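Local coordinates for glucuronoarabinoxylan endo-1,4-beta-xylanase (Clostridium papyrosolvens, PDB 4FMV), which forms the family 30 glycoside hydrolase part of a longer polysaccharide-degrading protein and acts as an endoxylanase, cutting within the beta-1,4-linked chains of xylan, at residues G241-M244 with N245-E249; L273-S276 with S277-Y281; A106-L109 with R110-K113. All blocks are in the same frame, centred on the assembly; numbering follows the deposited sequence.

Contact 1: G241-M244 with N245-E249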
loop_
_atom_site.group_PDB
_atom_site.type_symbol
_atom_site.label_atom_id
_atom_site.label_comp_id
_atom_site.label_asym_id
_atom_site.label_seq_id
_atom_site.Cartn_x
_atom_site.Cartn_y
_atom_site.Cartn_z
ATOM N N GLY A 241 -21.202 -0.546 4.638
ATOM C CA GLY A 241 -20.410 -0.083 5.776
ATOM C C GLY A 241 -18.912 -0.242 5.538
ATOM O O GLY A 241 -18.133 0.664 5.845
ATOM N N ASN A 242 -18.514 -1.399 5.004
ATOM C CA ASN A 242 -17.108 -1.676 4.688
ATOM C C ASN A 242 -16.580 -0.961 3.451
ATOM O O ASN A 242 -15.414 -0.616 3.400
ATOM C CB ASN A 242 -16.842 -3.176 4.587
ATOM C CG ASN A 242 -16.688 -3.815 5.953
ATOM O OD1 ASN A 242 -16.051 -3.241 6.840
ATOM N ND2 ASN A 242 -17.288 -4.987 6.143
ATOM N N ILE A 243 -17.440 -0.758 2.456
ATOM C CA ILE A 243 -17.110 0.100 1.334
ATOM C C ILE A 243 -16.732 1.498 1.860
ATOM O O ILE A 243 -15.732 2.075 1.441
ATOM C CB ILE A 243 -18.293 0.189 0.317
ATOM C CG1 ILE A 243 -18.592 -1.197 -0.275
ATOM C CG2 ILE A 243 -17.961 1.134 -0.816
ATOM C CD1 ILE A 243 -17.356 -1.941 -0.721
ATOM N N MET A 244 -17.539 2.042 2.774
ATOM C CA MET A 244 -17.252 3.359 3.362
ATOM C C MET A 244 -16.052 3.336 4.316
ATOM O O MET A 244 -15.228 4.255 4.317
ATOM C CB MET A 244 -18.476 3.892 4.097
ATOM C CG MET A 244 -19.661 4.191 3.178
ATOM S SD MET A 244 -19.232 5.500 2.020
ATOM C CE MET A 244 -18.833 4.588 0.525
ATOM N N ASN A 245 -15.957 2.293 5.134
ATOM C CA ASN A 245 -14.812 2.149 6.020
ATOM C C ASN A 245 -13.524 2.151 5.236
ATOM O O ASN A 245 -12.547 2.755 5.659
ATOM C CB ASN A 245 -14.888 0.851 6.811
ATOM C CG ASN A 245 -15.902 0.914 7.916
ATOM O OD1 ASN A 245 -16.217 1.992 8.422
ATOM N ND2 ASN A 245 -16.424 -0.245 8.305
ATOM N N MET A 246 -13.530 1.448 4.104
ATOM C CA MET A 246 -12.328 1.304 3.274
ATOM C C MET A 246 -12.026 2.591 2.512
ATOM O O MET A 246 -10.883 3.019 2.480
ATOM C CB MET A 246 -12.438 0.113 2.311
ATOM C CG MET A 246 -11.280 -0.022 1.330
ATOM S SD MET A 246 -11.476 -1.432 0.204
ATOM C CE MET A 246 -10.061 -1.177 -0.874
ATOM N N SER A 247 -13.055 3.206 1.928
ATOM C CA SER A 247 -12.906 4.507 1.248
ATOM C C SER A 247 -12.261 5.490 2.207
ATOM O O SER A 247 -11.252 6.116 1.888
ATOM C CB SER A 247 -14.271 5.060 0.814
ATOM O OG SER A 247 -14.854 4.292 -0.246
ATOM N N LYS A 248 -12.859 5.628 3.392
ATOM C CA LYS A 248 -12.401 6.605 4.373
ATOM C C LYS A 248 -10.967 6.345 4.862
ATOM O O LYS A 248 -10.190 7.271 5.011
ATOM C CB LYS A 248 -13.370 6.681 5.544
ATOM C CG LYS A 248 -12.785 7.402 6.781
ATOM C CD LYS A 248 -13.246 8.825 6.927
ATOM C CE LYS A 248 -13.294 9.230 8.416
ATOM N NZ LYS A 248 -12.025 8.986 9.190
ATOM N N GLU A 249 -10.614 5.094 5.129
ATOM C CA GLU A 249 -9.252 4.794 5.570
ATOM C C GLU A 249 -8.172 5.135 4.533
ATOM O O GLU A 249 -7.087 5.633 4.876
ATOM C CB GLU A 249 -9.123 3.329 5.969
ATOM C CG GLU A 249 -7.745 3.002 6.522
ATOM C CD GLU A 249 -7.715 1.615 7.102
ATOM O OE1 GLU A 249 -8.303 1.398 8.179
ATOM O OE2 GLU A 249 -7.125 0.740 6.472
#

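Contact 2: L273-S276 with S277-Y281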
loop_
_atom_site.group_PDB
_atom_site.type_symbol
_atom_site.label_atom_id
_atom_site.label_comp_id
_atom_site.label_asym_id
_atom_site.label_seq_id
_atom_site.Cartn_x
_atom_site.Cartn_y
_atom_site.Cartn_z
ATOM N N LEU A 273 -9.792 -9.200 -3.056
ATOM C CA LEU A 273 -10.430 -8.427 -4.125
ATOM C C LEU A 273 -11.089 -9.172 -5.297
ATOM O O LEU A 273 -11.737 -8.541 -6.141
ATOM C CB LEU A 273 -9.395 -7.444 -4.677
ATOM C CG LEU A 273 -8.693 -6.615 -3.597
ATOM C CD1 LEU A 273 -7.556 -5.797 -4.208
ATOM C CD2 LEU A 273 -9.705 -5.741 -2.907
ATOM N N ALA A 274 -10.937 -10.484 -5.375
ATOM C CA ALA A 274 -11.376 -11.171 -6.600
ATOM C C ALA A 274 -11.573 -12.655 -6.345
ATOM O O ALA A 274 -11.062 -13.169 -5.348
ATOM C CB ALA A 274 -10.349 -10.962 -7.697
ATOM N N THR A 275 -12.289 -13.361 -7.224
ATOM C CA THR A 275 -12.185 -14.812 -7.160
ATOM C C THR A 275 -11.131 -15.230 -8.160
ATOM O O THR A 275 -10.762 -14.460 -9.054
ATOM C CB THR A 275 -13.516 -15.518 -7.537
ATOM O OG1 THR A 275 -13.803 -15.314 -8.920
ATOM C CG2 THR A 275 -14.698 -15.012 -6.694
ATOM N N SER A 276 -10.765 -16.498 -8.139
ATOM C CA SER A 276 -9.671 -16.920 -8.987
ATOM C C SER A 276 -10.189 -17.130 -10.424
ATOM O O SER A 276 -9.404 -17.140 -11.383
ATOM C CB SER A 276 -9.037 -18.186 -8.428
ATOM O OG SER A 276 -9.940 -19.252 -8.587
ATOM N N SER A 277 -11.511 -17.254 -10.562
ATOM C CA SER A 277 -12.152 -17.375 -11.879
ATOM C C SER A 277 -12.422 -16.011 -12.535
ATOM O O SER A 277 -12.955 -15.943 -13.647
ATOM C CB SER A 277 -13.453 -18.173 -11.783
ATOM O OG SER A 277 -14.450 -17.462 -11.065
ATOM N N GLY A 278 -12.044 -14.931 -11.855
ATOM C CA GLY A 278 -12.011 -13.615 -12.466
ATOM C C GLY A 278 -13.075 -12.610 -12.051
ATOM O O GLY A 278 -13.082 -11.483 -12.564
ATOM N N THR A 279 -13.954 -12.990 -11.121
ATOM C CA THR A 279 -14.916 -12.053 -10.531
ATOM C C THR A 279 -14.163 -10.979 -9.727
ATOM O O THR A 279 -13.198 -11.291 -9.032
ATOM C CB THR A 279 -15.913 -12.796 -9.610
ATOM O OG1 THR A 279 -16.722 -13.694 -10.395
ATOM C CG2 THR A 279 -16.823 -11.804 -8.886
ATOM N N ILE A 280 -14.588 -9.721 -9.841
ATOM C CA ILE A 280 -13.918 -8.595 -9.179
ATOM C C ILE A 280 -14.851 -7.949 -8.155
ATOM O O ILE A 280 -15.943 -7.517 -8.507
ATOM C CB ILE A 280 -13.503 -7.518 -10.217
ATOM C CG1 ILE A 280 -12.568 -8.122 -11.274
ATOM C CG2 ILE A 280 -12.812 -6.326 -9.527
ATOM C CD1 ILE A 280 -11.257 -8.633 -10.730
ATOM N N TYR A 281 -14.421 -7.876 -6.899
ATOM C CA TYR A 281 -15.259 -7.381 -5.816
ATOM C C TYR A 281 -15.352 -5.869 -5.785
ATOM O O TYR A 281 -14.470 -5.167 -6.275
ATOM C CB TYR A 281 -14.730 -7.856 -4.467
ATOM C CG TYR A 281 -14.793 -9.350 -4.261
ATOM C CD1 TYR A 281 -15.820 -10.121 -4.814
ATOM C CD2 TYR A 281 -13.827 -9.990 -3.518
ATOM C CE1 TYR A 281 -15.875 -11.504 -4.596
ATOM C CE2 TYR A 281 -13.867 -11.348 -3.305
ATOM C CZ TYR A 281 -14.885 -12.105 -3.840
ATOM O OH TYR A 281 -14.890 -13.467 -3.594
HETATM O O HOH W 1 -13.054 -18.984 -8.275
#

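Contact 3: A106-L109 with R110-K113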
loop_
_atom_site.group_PDB
_atom_site.type_symbol
_atom_site.label_atom_id
_atom_site.label_comp_id
_atom_site.label_asym_id
_atom_site.label_seq_id
_atom_site.Cartn_x
_atom_site.Cartn_y
_atom_site.Cartn_z
ATOM N N ALA A 106 7.348 -19.934 20.945
ATOM C CA ALA A 106 7.589 -18.737 20.133
ATOM C C ALA A 106 8.807 -18.993 19.262
ATOM O O ALA A 106 9.698 -19.732 19.662
ATOM C CB ALA A 106 7.807 -17.515 21.023
ATOM N N GLN A 107 8.820 -18.421 18.062
ATOM C CA GLN A 107 9.906 -18.638 17.113
ATOM C C GLN A 107 10.574 -17.308 16.828
ATOM O O GLN A 107 9.901 -16.283 16.750
ATOM C CB GLN A 107 9.360 -19.198 15.787
ATOM C CG GLN A 107 8.695 -20.582 15.881
ATOM C CD GLN A 107 9.695 -21.744 15.940
ATOM O OE1 GLN A 107 10.877 -21.588 15.631
ATOM N NE2 GLN A 107 9.211 -22.916 16.347
ATOM N N ARG A 108 11.891 -17.326 16.670
ATOM C CA ARG A 108 12.615 -16.147 16.211
ATOM C C ARG A 108 13.725 -16.602 15.267
ATOM O O ARG A 108 14.066 -17.789 15.241
ATOM C CB ARG A 108 13.215 -15.382 17.396
ATOM C CG ARG A 108 14.283 -16.142 18.160
ATOM C CD ARG A 108 14.775 -15.360 19.366
ATOM N NE ARG A 108 15.826 -16.050 20.109
ATOM C CZ ARG A 108 16.090 -15.834 21.401
ATOM N NH1 ARG A 108 15.392 -14.940 22.094
ATOM N NH2 ARG A 108 17.052 -16.517 22.008
ATOM N N LEU A 109 14.283 -15.661 14.503
ATOM C CA LEU A 109 15.500 -15.894 13.718
ATOM C C LEU A 109 16.683 -16.030 14.654
ATOM O O LEU A 109 16.915 -15.140 15.491
ATOM C CB LEU A 109 15.765 -14.690 12.809
ATOM C CG LEU A 109 16.966 -14.725 11.877
ATOM C CD1 LEU A 109 16.851 -15.946 10.924
ATOM C CD2 LEU A 109 17.040 -13.420 11.092
ATOM N N ARG A 110 17.433 -17.128 14.521
ATOM C CA ARG A 110 18.663 -17.292 15.280
ATOM C C ARG A 110 19.588 -16.085 15.069
ATOM O O ARG A 110 19.756 -15.619 13.942
ATOM C CB ARG A 110 19.367 -18.577 14.855
ATOM C CG ARG A 110 18.729 -19.831 15.425
ATOM C CD ARG A 110 19.281 -21.066 14.759
ATOM N NE ARG A 110 20.733 -21.066 14.795
ATOM C CZ ARG A 110 21.479 -22.146 14.590
ATOM N NH1 ARG A 110 20.899 -23.316 14.323
ATOM N NH2 ARG A 110 22.802 -22.058 14.643
ATOM N N TYR A 111 20.179 -15.571 16.138
ATOM C CA TYR A 111 21.130 -14.453 15.996
ATOM C C TYR A 111 22.326 -14.836 15.105
ATOM O O TYR A 111 22.840 -14.015 14.331
ATOM C CB TYR A 111 21.629 -13.938 17.364
ATOM C CG TYR A 111 20.579 -13.220 18.213
ATOM C CD1 TYR A 111 19.220 -13.248 17.881
ATOM C CD2 TYR A 111 20.958 -12.499 19.357
ATOM C CE1 TYR A 111 18.256 -12.569 18.685
ATOM C CE2 TYR A 111 20.006 -11.827 20.167
ATOM C CZ TYR A 111 18.663 -11.862 19.818
ATOM O OH TYR A 111 17.736 -11.208 20.606
ATOM N N ASP A 112 22.751 -16.090 15.184
ATOM C CA ASP A 112 23.872 -16.531 14.356
ATOM C C ASP A 112 23.492 -16.721 12.886
ATOM O O ASP A 112 24.349 -17.062 12.068
ATOM C CB ASP A 112 24.571 -17.775 14.939
ATOM C CG ASP A 112 23.669 -19.001 15.011
ATOM O OD1 ASP A 112 22.504 -18.952 14.526
ATOM O OD2 ASP A 112 24.144 -20.034 15.538
ATOM N N LYS A 113 22.195 -16.581 12.585
ATOM C CA LYS A 113 21.654 -16.651 11.221
ATOM C C LYS A 113 21.364 -15.315 10.543
ATOM O O LYS A 113 20.784 -15.289 9.461
ATOM C CB LYS A 113 20.407 -17.559 11.138
ATOM C CG LYS A 113 20.652 -19.025 11.502
ATOM C CD LYS A 113 21.630 -19.723 10.558
ATOM C CE LYS A 113 21.911 -21.169 10.993
ATOM N NZ LYS A 113 22.590 -21.937 9.893
#

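Contact 1: G241-M244 with N245-E249
Ser247 turns its hydroxyl back onto the preceding helical turn, where OG meets Ile243 O at 2.9 Å as a hydrogen-bond donor. The torsion makes this possible: OG lies beside its own backbone N and anti to the carbonyl carbon (chi1 -69°). Ile243 O therefore takes two bonds from one residue, because Ser247 N also donates to it at 2.9 Å. The two donors come in from opposite faces of the carbonyl plane, and the bond to Ile243 O satisfies the hydroxyl of this buried serine. The bent chain of Met244 brings its CE methyl to 4.1 Å from Ser247 OG.

All of this lies within helix 240-255, which links strands 227-232 and 261-266 in the (beta/alpha)8 barrel. The usual i to i+4 ladder runs through the stretch, from Asn245 N to Gly241 O (2.8 Å) through to Lys248 N and Met244 O (2.9 Å). On the side where Ile243, Met246 and Ser247 all touch Val286, the next helix, 282-291, packs against it.

The more exposed side is polar. The side chains of Asn242 and Asn245 meet at a slant, their amide planes 63° apart, and a weak hydrogen bond runs from Asn245 ND2 to Asn242 OD1 at 3.4 Å. Asn245 also folds back over the turn before it, putting CG 3.1 Å from Gly241 O. The ND2 of Asn242 goes instead to Asp237. The chain of Lys248, bent on its way out, ends in a salt bridge with Asp252 and a cation-pi contact with Tyr312.

Contact 2: L273-S276 with S277-Y281
Leu273 and Tyr281 close the open end of a short hairpin whose two arms run 169° apart, and Tyr281 N donates to Leu273 O at 2.9 Å. One step inward, Ala274 faces Ile280 as a non-hydrogen-bonded antiparallel pair, with Ala274 CA and Ile280 CA 4.4 Å apart. Beyond it Thr275 N donates to Thr279 O at 2.9 Å. The chain reverses through a type I turn from Thr275 to Gly278, closed by the bond from Gly278 N to Thr275 O. Gly278 then takes a positive phi (108°), a conformation suited to a residue without a side chain, and this gives the classic type I turn with a G1 bulge.

Thr275 does most of the side-chain work. With OG1 set between its backbone N and carbonyl carbon (chi1 68°), the hydroxyl hangs over the turn: OG1 and Ser277 OG share a hydrogen bond at 3.1 Å, and Thr279 N donates to Thr275 OG1 at 3.2 Å. Its other branch, CG2, points to the phenol end of Tyr281, 3.5 Å from the Tyr281 OH. The tyrosine ring lies back along the first arm, with Ala274 CA over one face near the rim, and crosses the threonine side chain at about a right angle. On the opposite face of the hairpin, Ala274 CB meets Ile280 CD1 at 3.9 Å. A water bonds to Ser276 OG and, weakly, to Ser277 OG at the exposed tip.

The hairpin belongs to the loop from strand 261-266, the last strand of the barrel, to helix 282-291. Leu273 rests on Arg283 and Ala284 of that helix, while Ile280 reaches its Tyr285 and also Ser36 and Leu37 of helix 31-40.

Contact 3: A106-L109 with R110-K113
Leu109 and Lys113 make the close apolar part of this turn, with Leu109 CD1 3.9 Å from Lys113 CB and the two side chains crossing at about a right angle. Leu109 CG stands anti to its backbone N (chi1 -179°), which lays the branch beside the chain as it leaves the strand, with CG 3.6 Å from Arg110 O. The lysine shares only the root of its side chain with the leucine, since its end leads away to a salt bridge with Glu116. Here the backbone tightens into a 3-10 turn over 111-113, where Lys113 N donates to Arg110 O at 3.0 Å.

No hydrogen bond joins 106-109 to 110-113, and toward the solvent side the contacts thin out. Tyr111 presents a ring edge to the strand end, its CD1 3.8 Å from Leu109 O, which lies in the plane of the ring. Arg108 comes no nearer to that ring than 4.5 Å, from Arg108 NE to Tyr111 CE1. Their polar ends part company, the arginine going to Glu96 and the phenol to Glu157.

The firm polar link on this side lies within the turn itself. Arg110 and Asp112 form a side-on salt bridge, NE reaching OD1 at 2.8 Å and NH2 reaching OD2 at 2.6 Å, so two bonds fix the rotation of both flat groups. Lys113 CE covers the centre of one face of the Arg110 guanidinium.

The strand 103-109 is the middle one of a small three-stranded sheet, between 95-100 and 151-152, and the turn delivers the chain into helix 114-130. Leu109 sits where strand passes into helix, touching Met94 and Trp153 from loops and Tyr114 and Tyr117 from that helix.

How the contacts relate
Contacts 1 and 2 follow each other around the barrel and share a neighbour: both pack on helix 282-291, contact 1 from the neighbouring helix and contact 2 from the loop that leads into it. Their nearest atoms are about 5 Å apart, without touching. Contact 3 stands well away, its centre 38 Å from each of the others, at the end of the middle strand of the small sheet. Contacts 1 and 2 are partly buried, whereas contact 3 is a surface contact. The chemistry follows: regular backbone bonds and one hydroxyl on a carbonyl in the helix, a hydroxyl network and a ring in the hairpin, and a salt bridge on the outside and one buried leucine inside the strand-to-helix turn.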